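Local coordinates for protein putative mandelate racemase/muconate lactonizing enzyme (Bordetella bronchiseptica, PDB 3DDM) that is of unknown function but belongs to the mandelate racemase/muconate lactonizing enzyme family, with a capping domain on a TIM-barrel-like domain, at residues Gln91-Leu96 against Gln115-Leu120; Ile10-Val15 against Ile122-Leu127; Pro39-Glu44 against His68-Val73; Asp281-Gly286 against Pro307-Ala312. The protein carries 1 engineered substitution. One frame throughout, in Å; residues are numbered along the deposited sequence.

Contact 1. Residues Gln91-Leu96 against Gln115-Leu120; sequences QAFAHL and QAIAGL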
# COMPACT_ATOMS: atom_id res chain seq x y z
N GLN A 91 9.88 16.99 13.83
CA GLN A 91 11.10 16.21 13.71
C GLN A 91 10.81 14.70 13.80
O GLN A 91 11.41 13.91 13.06
CB GLN A 91 12.10 16.62 14.78
CG GLN A 91 13.38 15.83 14.76
CD GLN A 91 14.39 16.32 15.78
OE1 GLN A 91 14.96 17.40 15.64
NE2 GLN A 91 14.61 15.53 16.83
N ALA A 92 9.91 14.30 14.69
CA ALA A 92 9.56 12.88 14.82
C ALA A 92 8.85 12.44 13.55
O ALA A 92 8.96 11.29 13.13
CB ALA A 92 8.65 12.67 16.03
N PHE A 93 8.12 13.35 12.93
CA PHE A 93 7.42 13.03 11.71
C PHE A 93 8.43 12.74 10.60
O PHE A 93 8.37 11.71 9.93
CB PHE A 93 6.52 14.18 11.30
CG PHE A 93 5.85 13.98 9.98
CD1 PHE A 93 4.98 12.90 9.79
CD2 PHE A 93 6.09 14.85 8.91
CE1 PHE A 93 4.36 12.69 8.55
CE2 PHE A 93 5.48 14.64 7.67
CZ PHE A 93 4.61 13.56 7.49
N ALA A 94 9.38 13.66 10.42
CA ALA A 94 10.40 13.50 9.39
C ALA A 94 11.26 12.26 9.64
O ALA A 94 11.79 11.66 8.71
CB ALA A 94 11.27 14.75 9.32
N HIS A 95 11.41 11.88 10.90
CA HIS A 95 12.22 10.72 11.20
C HIS A 95 11.48 9.46 10.79
O HIS A 95 12.07 8.57 10.17
CB HIS A 95 12.56 10.67 12.70
CG HIS A 95 13.43 9.51 13.08
ND1 HIS A 95 13.00 8.50 13.91
CD2 HIS A 95 14.71 9.21 12.75
CE1 HIS A 95 13.97 7.62 14.07
NE2 HIS A 95 15.02 8.03 13.38
N LEU A 96 10.19 9.39 11.10
CA LEU A 96 9.38 8.23 10.78
C LEU A 96 9.22 7.99 9.30
O LEU A 96 9.22 6.84 8.85
CB LEU A 96 8.00 8.33 11.44
CG LEU A 96 8.02 8.18 12.97
CD1 LEU A 96 6.60 8.06 13.47
CD2 LEU A 96 8.83 6.96 13.37
N GLN A 115 -0.64 6.64 6.96
CA GLN A 115 -1.79 6.75 7.84
C GLN A 115 -1.39 6.53 9.30
O GLN A 115 -1.75 7.32 10.19
CB GLN A 115 -2.85 5.75 7.40
CG GLN A 115 -3.65 6.22 6.17
CD GLN A 115 -3.86 5.13 5.12
OE1 GLN A 115 -4.23 4.00 5.42
NE2 GLN A 115 -3.64 5.49 3.86
N ALA A 116 -0.64 5.46 9.56
CA ALA A 116 -0.20 5.20 10.92
C ALA A 116 0.67 6.37 11.37
O ALA A 116 0.55 6.83 12.51
CB ALA A 116 0.59 3.90 10.97
N ILE A 117 1.53 6.87 10.49
CA ILE A 117 2.40 7.98 10.83
C ILE A 117 1.57 9.23 11.13
O ILE A 117 1.81 9.91 12.12
CB ILE A 117 3.44 8.25 9.70
CG1 ILE A 117 4.48 7.12 9.68
CG2 ILE A 117 4.14 9.58 9.92
CD1 ILE A 117 5.63 7.32 8.66
N ALA A 118 0.59 9.52 10.29
CA ALA A 118 -0.26 10.69 10.51
C ALA A 118 -0.97 10.61 11.88
O ALA A 118 -1.03 11.60 12.61
CB ALA A 118 -1.30 10.81 9.39
N GLY A 119 -1.50 9.44 12.22
CA GLY A 119 -2.15 9.28 13.50
C GLY A 119 -1.22 9.57 14.67
O GLY A 119 -1.62 10.21 15.65
N LEU A 120 0.03 9.11 14.57
CA LEU A 120 1.01 9.34 15.63
C LEU A 120 1.43 10.81 15.72
O LEU A 120 1.80 11.28 16.80
CB LEU A 120 2.24 8.46 15.44
CG LEU A 120 2.03 7.01 15.88
CD1 LEU A 120 3.26 6.16 15.57
CD2 LEU A 120 1.74 6.99 17.37
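Leu96 O, which accepts a hydrogen bond from Thr100 OG1, is also met across the contact by a methyl group, Ile117 CD1, at 3.6 Å. The rest of the interface is apolar, and its centre is Ile117, whose two branches go to different partners. The CG1 branch stands beside the backbone N and is extended (chi2 -176°), which sends CD1 out to Leu96, 3.8 Å from Leu96 CB. The CG2 branch approaches Phe93 near the plane of its ring: Ile117 CG2 sits at the edge, 3.4 Å from Phe93 CE1, and the two side chains cross at about a right angle. No ring face is used in this meeting. With CG anti to the backbone N (chi1 175°), the Phe93 ring reaches across to Ile117, although the first side-chain bond runs alongside the partner helix. These contacts join helix 89-98 to helix 110-131 within the capping domain that members of the enolase superfamily place before their barrel. The two short segments are nearly antiparallel, at 165°, and their axes come no closer than 10.3 Å, a gap that the side chains of Phe93, Leu96 and Ile117 span. Leu120 adds a looser touch, its CD1 lying 4.4 Å from Leu96 CD1. Helix 65-81 reaches the same layer, with Leu80 against Leu96 and Leu77 against Ile117. On another side of helix 110-131, Gln115 OE1 is hydrogen-bonded to Arg69 NH2, while Gln115 NE2 makes a weak hydrogen bond to Thr107 O of the second subunit.

Contact 2. Residues Ile10-Val15 against Ile122-Leu127; sequences ITPARV and IALCDL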
# COMPACT_ATOMS: atom_id res chain seq x y z
N ILE A 10 10.19 16.23 22.95
CA ILE A 10 9.32 15.07 23.08
C ILE A 10 10.15 13.80 23.24
O ILE A 10 11.11 13.59 22.50
CB ILE A 10 8.45 14.86 21.82
CG1 ILE A 10 7.92 16.20 21.31
CG2 ILE A 10 7.30 13.91 22.13
CD1 ILE A 10 6.97 16.88 22.25
N THR A 11 9.79 12.96 24.19
CA THR A 11 10.52 11.71 24.40
C THR A 11 9.55 10.56 24.61
O THR A 11 9.33 10.12 25.73
CB THR A 11 11.46 11.80 25.62
OG1 THR A 11 12.32 12.94 25.49
CG2 THR A 11 12.32 10.54 25.71
N PRO A 12 8.95 10.06 23.51
CA PRO A 12 7.99 8.95 23.55
C PRO A 12 8.53 7.81 24.39
O PRO A 12 9.73 7.53 24.35
CB PRO A 12 7.84 8.58 22.09
CG PRO A 12 8.08 9.87 21.38
CD PRO A 12 9.27 10.41 22.11
N ALA A 13 7.66 7.14 25.14
CA ALA A 13 8.07 6.03 25.98
C ALA A 13 7.22 4.79 25.75
O ALA A 13 7.73 3.66 25.79
CB ALA A 13 8.00 6.44 27.44
N ARG A 14 5.93 4.99 25.54
CA ARG A 14 5.01 3.90 25.31
C ARG A 14 4.04 4.36 24.23
O ARG A 14 3.56 5.48 24.27
CB ARG A 14 4.26 3.56 26.60
CG ARG A 14 3.15 2.53 26.45
CD ARG A 14 2.57 2.14 27.82
NE ARG A 14 1.11 2.09 27.82
CZ ARG A 14 0.31 3.16 27.73
NH1 ARG A 14 0.83 4.38 27.63
NH2 ARG A 14 -1.01 3.01 27.73
N VAL A 15 3.78 3.49 23.25
CA VAL A 15 2.88 3.82 22.15
C VAL A 15 1.91 2.67 21.91
O VAL A 15 2.32 1.59 21.48
CB VAL A 15 3.67 4.08 20.85
CG1 VAL A 15 2.72 4.43 19.73
CG2 VAL A 15 4.68 5.20 21.07
N ILE A 122 -0.60 13.36 15.09
CA ILE A 122 -1.74 14.00 15.72
C ILE A 122 -1.64 13.85 17.24
O ILE A 122 -1.99 14.76 17.98
CB ILE A 122 -3.07 13.38 15.22
CG1 ILE A 122 -3.34 13.80 13.77
CG2 ILE A 122 -4.21 13.79 16.14
CD1 ILE A 122 -4.57 13.15 13.15
N ALA A 123 -1.15 12.70 17.69
CA ALA A 123 -1.02 12.44 19.11
C ALA A 123 0.16 13.19 19.74
O ALA A 123 0.07 13.65 20.88
CB ALA A 123 -0.87 10.94 19.36
N LEU A 124 1.27 13.30 19.01
CA LEU A 124 2.44 14.01 19.52
C LEU A 124 2.14 15.51 19.62
O LEU A 124 2.61 16.19 20.54
CB LEU A 124 3.65 13.77 18.62
CG LEU A 124 4.27 12.38 18.75
CD1 LEU A 124 5.36 12.20 17.71
CD2 LEU A 124 4.82 12.19 20.15
N CYS A 125 1.36 16.03 18.67
CA CYS A 125 0.99 17.44 18.69
C CYS A 125 -0.03 17.66 19.81
O CYS A 125 0.01 18.69 20.49
CB CYS A 125 0.37 17.86 17.36
SG CYS A 125 1.56 18.00 16.03
N ASP A 126 -0.93 16.70 19.99
CA ASP A 126 -1.94 16.77 21.04
C ASP A 126 -1.19 16.79 22.38
O ASP A 126 -1.50 17.58 23.27
CB ASP A 126 -2.87 15.55 20.93
CG ASP A 126 -3.92 15.51 22.03
OD1 ASP A 126 -4.68 16.49 22.18
OD2 ASP A 126 -3.97 14.49 22.74
N LEU A 127 -0.19 15.93 22.50
CA LEU A 127 0.63 15.85 23.70
C LEU A 127 1.34 17.18 23.96
O LEU A 127 1.34 17.69 25.08
CB LEU A 127 1.66 14.73 23.57
CG LEU A 127 2.83 14.67 24.57
CD1 LEU A 127 2.31 14.72 25.98
CD2 LEU A 127 3.63 13.39 24.33
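In the hydrophobic core of the capping domain, where the chain leading into strand 14-23 meets helix 110-131, Ile10 and Pro12 pack against Leu124. The central atom is Leu124 CD2. Its nearest partner is Ile10 CG2, at 3.6 Å, and Pro12 CG follows at 4.2 Å, so one methyl is shared by the branched side chain and by the proline ring. Ile10 meets the leucine on a slant, whereas Pro12 and Leu124 lie roughly perpendicular. The branch used by Ile10 is the one anti to its backbone N; the same CG2 also comes to 4.3 Å from Leu127 CD2, one helical turn further on. In Leu124 the CD1 methyl takes the extended position (chi2 174°), and the other, CD2, turns to the loop. Just after the touching residues, Ala13 and Arg14 both face Glu46 in a classic beta bulge, and Arg14 NH1 forms a salt bridge with Glu46 OE1. The core is completed by neighbouring elements: Leu81 of helix 65-81 packs on Pro12, Val45 of strand 37-46 touches both Pro12 and Leu124, and Pro89 of helix 89-98 lies against Leu124.

Contact 3. Residues Pro39-Glu44 against His68-Val73; sequences PAVLVE and HRARLV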
# COMPACT_ATOMS: atom_id res chain seq x y z
N PRO A 39 -15.21 1.10 11.51
CA PRO A 39 -13.95 0.82 12.20
C PRO A 39 -13.25 2.08 12.69
O PRO A 39 -13.61 3.18 12.31
CB PRO A 39 -13.14 0.12 11.12
CG PRO A 39 -13.50 0.93 9.91
CD PRO A 39 -15.01 1.15 10.05
N ALA A 40 -12.26 1.90 13.54
CA ALA A 40 -11.50 3.03 14.07
C ALA A 40 -10.21 2.55 14.75
O ALA A 40 -10.15 1.46 15.32
CB ALA A 40 -12.34 3.81 15.06
N VAL A 41 -9.16 3.36 14.66
CA VAL A 41 -7.89 3.04 15.30
C VAL A 41 -7.42 4.29 16.02
O VAL A 41 -7.05 5.28 15.38
CB VAL A 41 -6.81 2.59 14.30
CG1 VAL A 41 -5.51 2.33 15.03
CG2 VAL A 41 -7.24 1.34 13.58
N LEU A 42 -7.47 4.26 17.34
CA LEU A 42 -7.03 5.40 18.14
C LEU A 42 -5.64 5.09 18.68
O LEU A 42 -5.34 3.95 19.05
CB LEU A 42 -8.01 5.64 19.30
CG LEU A 42 -9.50 5.84 18.92
CD1 LEU A 42 -10.32 6.12 20.18
CD2 LEU A 42 -9.64 7.00 17.93
N VAL A 43 -4.78 6.09 18.70
CA VAL A 43 -3.43 5.88 19.20
C VAL A 43 -3.13 6.83 20.34
O VAL A 43 -3.58 7.98 20.34
CB VAL A 43 -2.37 6.05 18.09
CG1 VAL A 43 -2.42 4.86 17.14
CG2 VAL A 43 -2.62 7.34 17.33
N GLU A 44 -2.39 6.32 21.33
CA GLU A 44 -2.02 7.14 22.48
C GLU A 44 -0.53 7.04 22.70
O GLU A 44 0.00 5.95 22.87
CB GLU A 44 -2.75 6.68 23.75
CG GLU A 44 -2.47 5.25 24.17
CD GLU A 44 -3.02 4.93 25.55
OE1 GLU A 44 -2.74 5.68 26.50
OE2 GLU A 44 -3.73 3.91 25.69
N HIS A 68 -4.40 -4.18 10.73
CA HIS A 68 -3.07 -4.07 10.14
C HIS A 68 -2.42 -2.74 10.51
O HIS A 68 -1.23 -2.68 10.84
CB HIS A 68 -3.17 -4.20 8.62
CG HIS A 68 -1.84 -4.12 7.93
ND1 HIS A 68 -0.82 -5.01 8.19
CD2 HIS A 68 -1.36 -3.25 7.02
CE1 HIS A 68 0.24 -4.68 7.47
NE2 HIS A 68 -0.07 -3.62 6.75
N ARG A 69 -3.21 -1.67 10.46
CA ARG A 69 -2.71 -0.35 10.76
C ARG A 69 -2.30 -0.20 12.21
O ARG A 69 -1.29 0.43 12.52
CB ARG A 69 -3.75 0.69 10.36
CG ARG A 69 -3.87 0.79 8.84
CD ARG A 69 -5.14 1.51 8.40
NE ARG A 69 -5.05 1.88 6.99
CZ ARG A 69 -4.93 1.01 6.00
NH1 ARG A 69 -4.91 -0.30 6.24
NH2 ARG A 69 -4.83 1.45 4.75
N ALA A 70 -3.08 -0.79 13.11
CA ALA A 70 -2.76 -0.74 14.53
C ALA A 70 -1.48 -1.55 14.74
O ALA A 70 -0.61 -1.14 15.51
CB ALA A 70 -3.89 -1.31 15.35
N ARG A 71 -1.34 -2.67 14.04
CA ARG A 71 -0.14 -3.49 14.16
C ARG A 71 1.07 -2.69 13.70
O ARG A 71 2.12 -2.71 14.35
CB ARG A 71 -0.24 -4.77 13.33
CG ARG A 71 -1.13 -5.85 13.93
CD ARG A 71 -0.67 -6.25 15.33
NE ARG A 71 0.48 -7.18 15.36
CZ ARG A 71 1.20 -7.45 16.45
NH1 ARG A 71 0.91 -6.87 17.62
NH2 ARG A 71 2.21 -8.31 16.38
N LEU A 72 0.93 -1.99 12.57
CA LEU A 72 2.04 -1.19 12.05
C LEU A 72 2.52 -0.19 13.09
O LEU A 72 3.74 -0.02 13.28
CB LEU A 72 1.61 -0.42 10.80
CG LEU A 72 1.60 -1.21 9.48
CD1 LEU A 72 1.21 -0.29 8.34
CD2 LEU A 72 2.96 -1.82 9.23
N VAL A 73 1.58 0.45 13.78
CA VAL A 73 1.91 1.44 14.80
C VAL A 73 2.69 0.82 15.96
O VAL A 73 3.69 1.38 16.41
CB VAL A 73 0.63 2.12 15.35
CG1 VAL A 73 0.96 2.94 16.60
CG2 VAL A 73 0.04 3.01 14.28
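Val41, with 50 Å² buried by the helix, and Val43, with 33 Å², are the strand's side of a helix-on-sheet packing: helix 65-81 lies over one face of the three-stranded antiparallel sheet of the capping domain, whose middle strand is 37-46. The two valines are two residues apart and both point toward the helix, as strand alternation requires; Leu42 between them turns to the other face, against Leu348 and Glu56. Val41 lies where the backbones come nearest, its CA being 6.4 Å from Ala70 CA. The small side chain of Ala70 is consistent with this close approach, and Val41 CG1, anti to the backbone N (chi1 178°), reaches Ala70 CB at 4.0 Å. Ala70 also touches Ala17 and Val19 of strand 14-23, so the helix spans two strands. The neighbouring Arg69 starts toward the strand but bends off, and its NH2 makes a salt bridge with Glu109 OE2 of the second subunit. His68 stacks on His68 of that same subunit, which puts the helix at the dimer interface as well. One turn beyond Ala70, Val73 buries 30 Å²; its side chain slants across that of Val43, and a single methyl from each makes the contact, Val43 CG1 to Val73 CG1 at 3.9 Å.

Contact 4. Residues Asp281-Gly286 against Pro307-Ala312; sequences DLAKWG and PHYLGA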
# COMPACT_ATOMS: atom_id res chain seq x y z
N ASP A 281 -6.37 15.15 4.15
CA ASP A 281 -6.93 14.41 5.29
C ASP A 281 -5.80 14.22 6.30
O ASP A 281 -5.02 13.28 6.20
CB ASP A 281 -7.45 13.05 4.83
CG ASP A 281 -8.29 12.37 5.89
OD1 ASP A 281 -7.96 12.50 7.08
OD2 ASP A 281 -9.28 11.69 5.51
N LEU A 282 -5.72 15.11 7.29
CA LEU A 282 -4.64 15.05 8.26
C LEU A 282 -4.47 13.71 8.98
O LEU A 282 -3.40 13.43 9.50
CB LEU A 282 -4.76 16.22 9.25
CG LEU A 282 -5.12 15.98 10.71
CD1 LEU A 282 -4.95 17.27 11.47
CD2 LEU A 282 -6.54 15.49 10.81
N ALA A 283 -5.51 12.87 8.98
CA ALA A 283 -5.40 11.55 9.62
C ALA A 283 -4.92 10.49 8.60
O ALA A 283 -4.55 9.37 8.96
CB ALA A 283 -6.74 11.13 10.21
N LYS A 284 -4.93 10.87 7.32
CA LYS A 284 -4.49 9.97 6.27
C LYS A 284 -3.02 10.23 5.98
O LYS A 284 -2.25 9.29 5.80
CB LYS A 284 -5.32 10.20 5.01
CG LYS A 284 -5.97 8.95 4.46
CD LYS A 284 -6.85 9.26 3.25
CE LYS A 284 -7.13 8.01 2.45
NZ LYS A 284 -7.72 8.33 1.12
N TRP A 285 -2.63 11.50 5.94
CA TRP A 285 -1.24 11.86 5.69
C TRP A 285 -0.71 13.12 6.40
O TRP A 285 -1.43 14.11 6.61
CB TRP A 285 -0.97 12.03 4.19
CG TRP A 285 0.43 12.49 3.94
CD1 TRP A 285 1.56 11.71 3.92
CD2 TRP A 285 0.89 13.85 3.86
NE1 TRP A 285 2.69 12.50 3.83
CE2 TRP A 285 2.31 13.82 3.80
CE3 TRP A 285 0.24 15.10 3.84
CZ2 TRP A 285 3.08 14.98 3.71
CZ3 TRP A 285 1.01 16.26 3.76
CH2 TRP A 285 2.43 16.19 3.69
N GLY A 286 0.57 13.06 6.77
CA GLY A 286 1.25 14.17 7.40
C GLY A 286 0.85 14.63 8.79
O GLY A 286 1.70 15.11 9.54
N PRO A 307 -11.22 20.84 4.78
CA PRO A 307 -11.00 19.45 5.21
C PRO A 307 -12.32 18.74 5.56
O PRO A 307 -13.37 19.37 5.69
CB PRO A 307 -10.09 19.62 6.44
CG PRO A 307 -10.59 20.89 7.04
CD PRO A 307 -10.83 21.80 5.83
N HIS A 308 -12.25 17.42 5.70
CA HIS A 308 -13.41 16.63 6.06
C HIS A 308 -12.90 15.31 6.59
O HIS A 308 -11.93 14.76 6.07
CB HIS A 308 -14.34 16.39 4.85
CG HIS A 308 -13.70 15.63 3.72
ND1 HIS A 308 -13.31 14.31 3.84
CD2 HIS A 308 -13.38 16.01 2.46
CE1 HIS A 308 -12.76 13.92 2.70
NE2 HIS A 308 -12.79 14.93 1.85
N TYR A 309 -13.53 14.81 7.64
CA TYR A 309 -13.11 13.54 8.20
C TYR A 309 -14.33 12.64 8.38
O TYR A 309 -15.30 13.00 9.06
CB TYR A 309 -12.40 13.77 9.55
CG TYR A 309 -11.66 12.54 9.97
CD1 TYR A 309 -10.60 12.06 9.21
CD2 TYR A 309 -12.12 11.76 11.03
CE1 TYR A 309 -10.03 10.81 9.46
CE2 TYR A 309 -11.55 10.51 11.29
CZ TYR A 309 -10.52 10.04 10.49
OH TYR A 309 -10.03 8.77 10.68
N LEU A 310 -14.30 11.47 7.74
CA LEU A 310 -15.41 10.54 7.84
C LEU A 310 -15.10 9.36 8.77
O LEU A 310 -15.73 8.30 8.72
CB LEU A 310 -15.81 10.01 6.44
CG LEU A 310 -16.11 10.92 5.23
CD1 LEU A 310 -16.85 12.19 5.66
CD2 LEU A 310 -14.81 11.28 4.54
N GLY A 311 -14.11 9.54 9.64
CA GLY A 311 -13.77 8.47 10.57
C GLY A 311 -14.41 8.71 11.92
O GLY A 311 -15.54 9.20 11.99
N ALA A 312 -13.69 8.38 12.99
CA ALA A 312 -14.18 8.54 14.35
C ALA A 312 -13.98 9.98 14.84
O ALA A 312 -13.43 10.82 14.12
CB ALA A 312 -13.49 7.56 15.28
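Asp281 and Ala283 meet the Tyr309 ring along its CD1-CE1 border, and this is the tight part of the contact. Asp281 OD1 lies in the plane of the ring at its edge, 3.4 Å from Tyr309 CD1, and the carboxylate plane stands at 90° to that of the ring. Next to it Ala283 CB comes to 3.4 Å from Tyr309 CE1, from an oblique direction. The carboxylate is held in place by its own loop: Ala283 N donates to Asp281 OD1 over 3.1 Å, meeting the anti side of that oxygen at an N-H...O angle of 144°, which makes an Asx turn. The backbone carbonyl of the same residue is doubly used, for Asp281 O accepts from Lys284 N at 2.7 Å and from Trp285 N at 3.0 Å. Tyr309 is fixed from other sides too. Its OH is hydrogen-bonded to Glu56 OE2, which Ala312 N also binds, and Gly311 N sits over one ring face, offset toward the rim. Away from the ring the fit is looser. His308 turns its first bond off, its side chain staying 5.0 Å from the segment 281-286, and Asp281 OD2 is still 4.1 Å from His308 O. No solvent side opens among the touching residues, all of which are buried. Segment 281-286 follows strand 275-278, and 307-312 runs from the end of the adjacent parallel strand 304-309 into the next loop. Glu56 and Trp58 bond to them from the capping domain; such loops at the C-terminal ends of barrel strands, facing the cap, are where enolase-superfamily proteins form their active site.

Following the chain from the N terminus, contact 2 opens first, at residues 10-15, and closes last within the capping domain, at 122-127. Inside that long loop lie contact 3, from 39-44 to 68-73, and then contact 1, from 91-96 to 115-120, one after the other and without crossing. Contacts 1 and 2 share helix 110-131; contacts 2 and 3 reach neighbouring strands of one sheet, and Val15 CG1 lies 3.9 Å from Val73 CG1. Contact 4 forms a separate, later loop in the barrel, near the centre of the chain. Ala118 and Ile122 rest on its Leu282, and Ala40 on Ala312, tying cap to barrel.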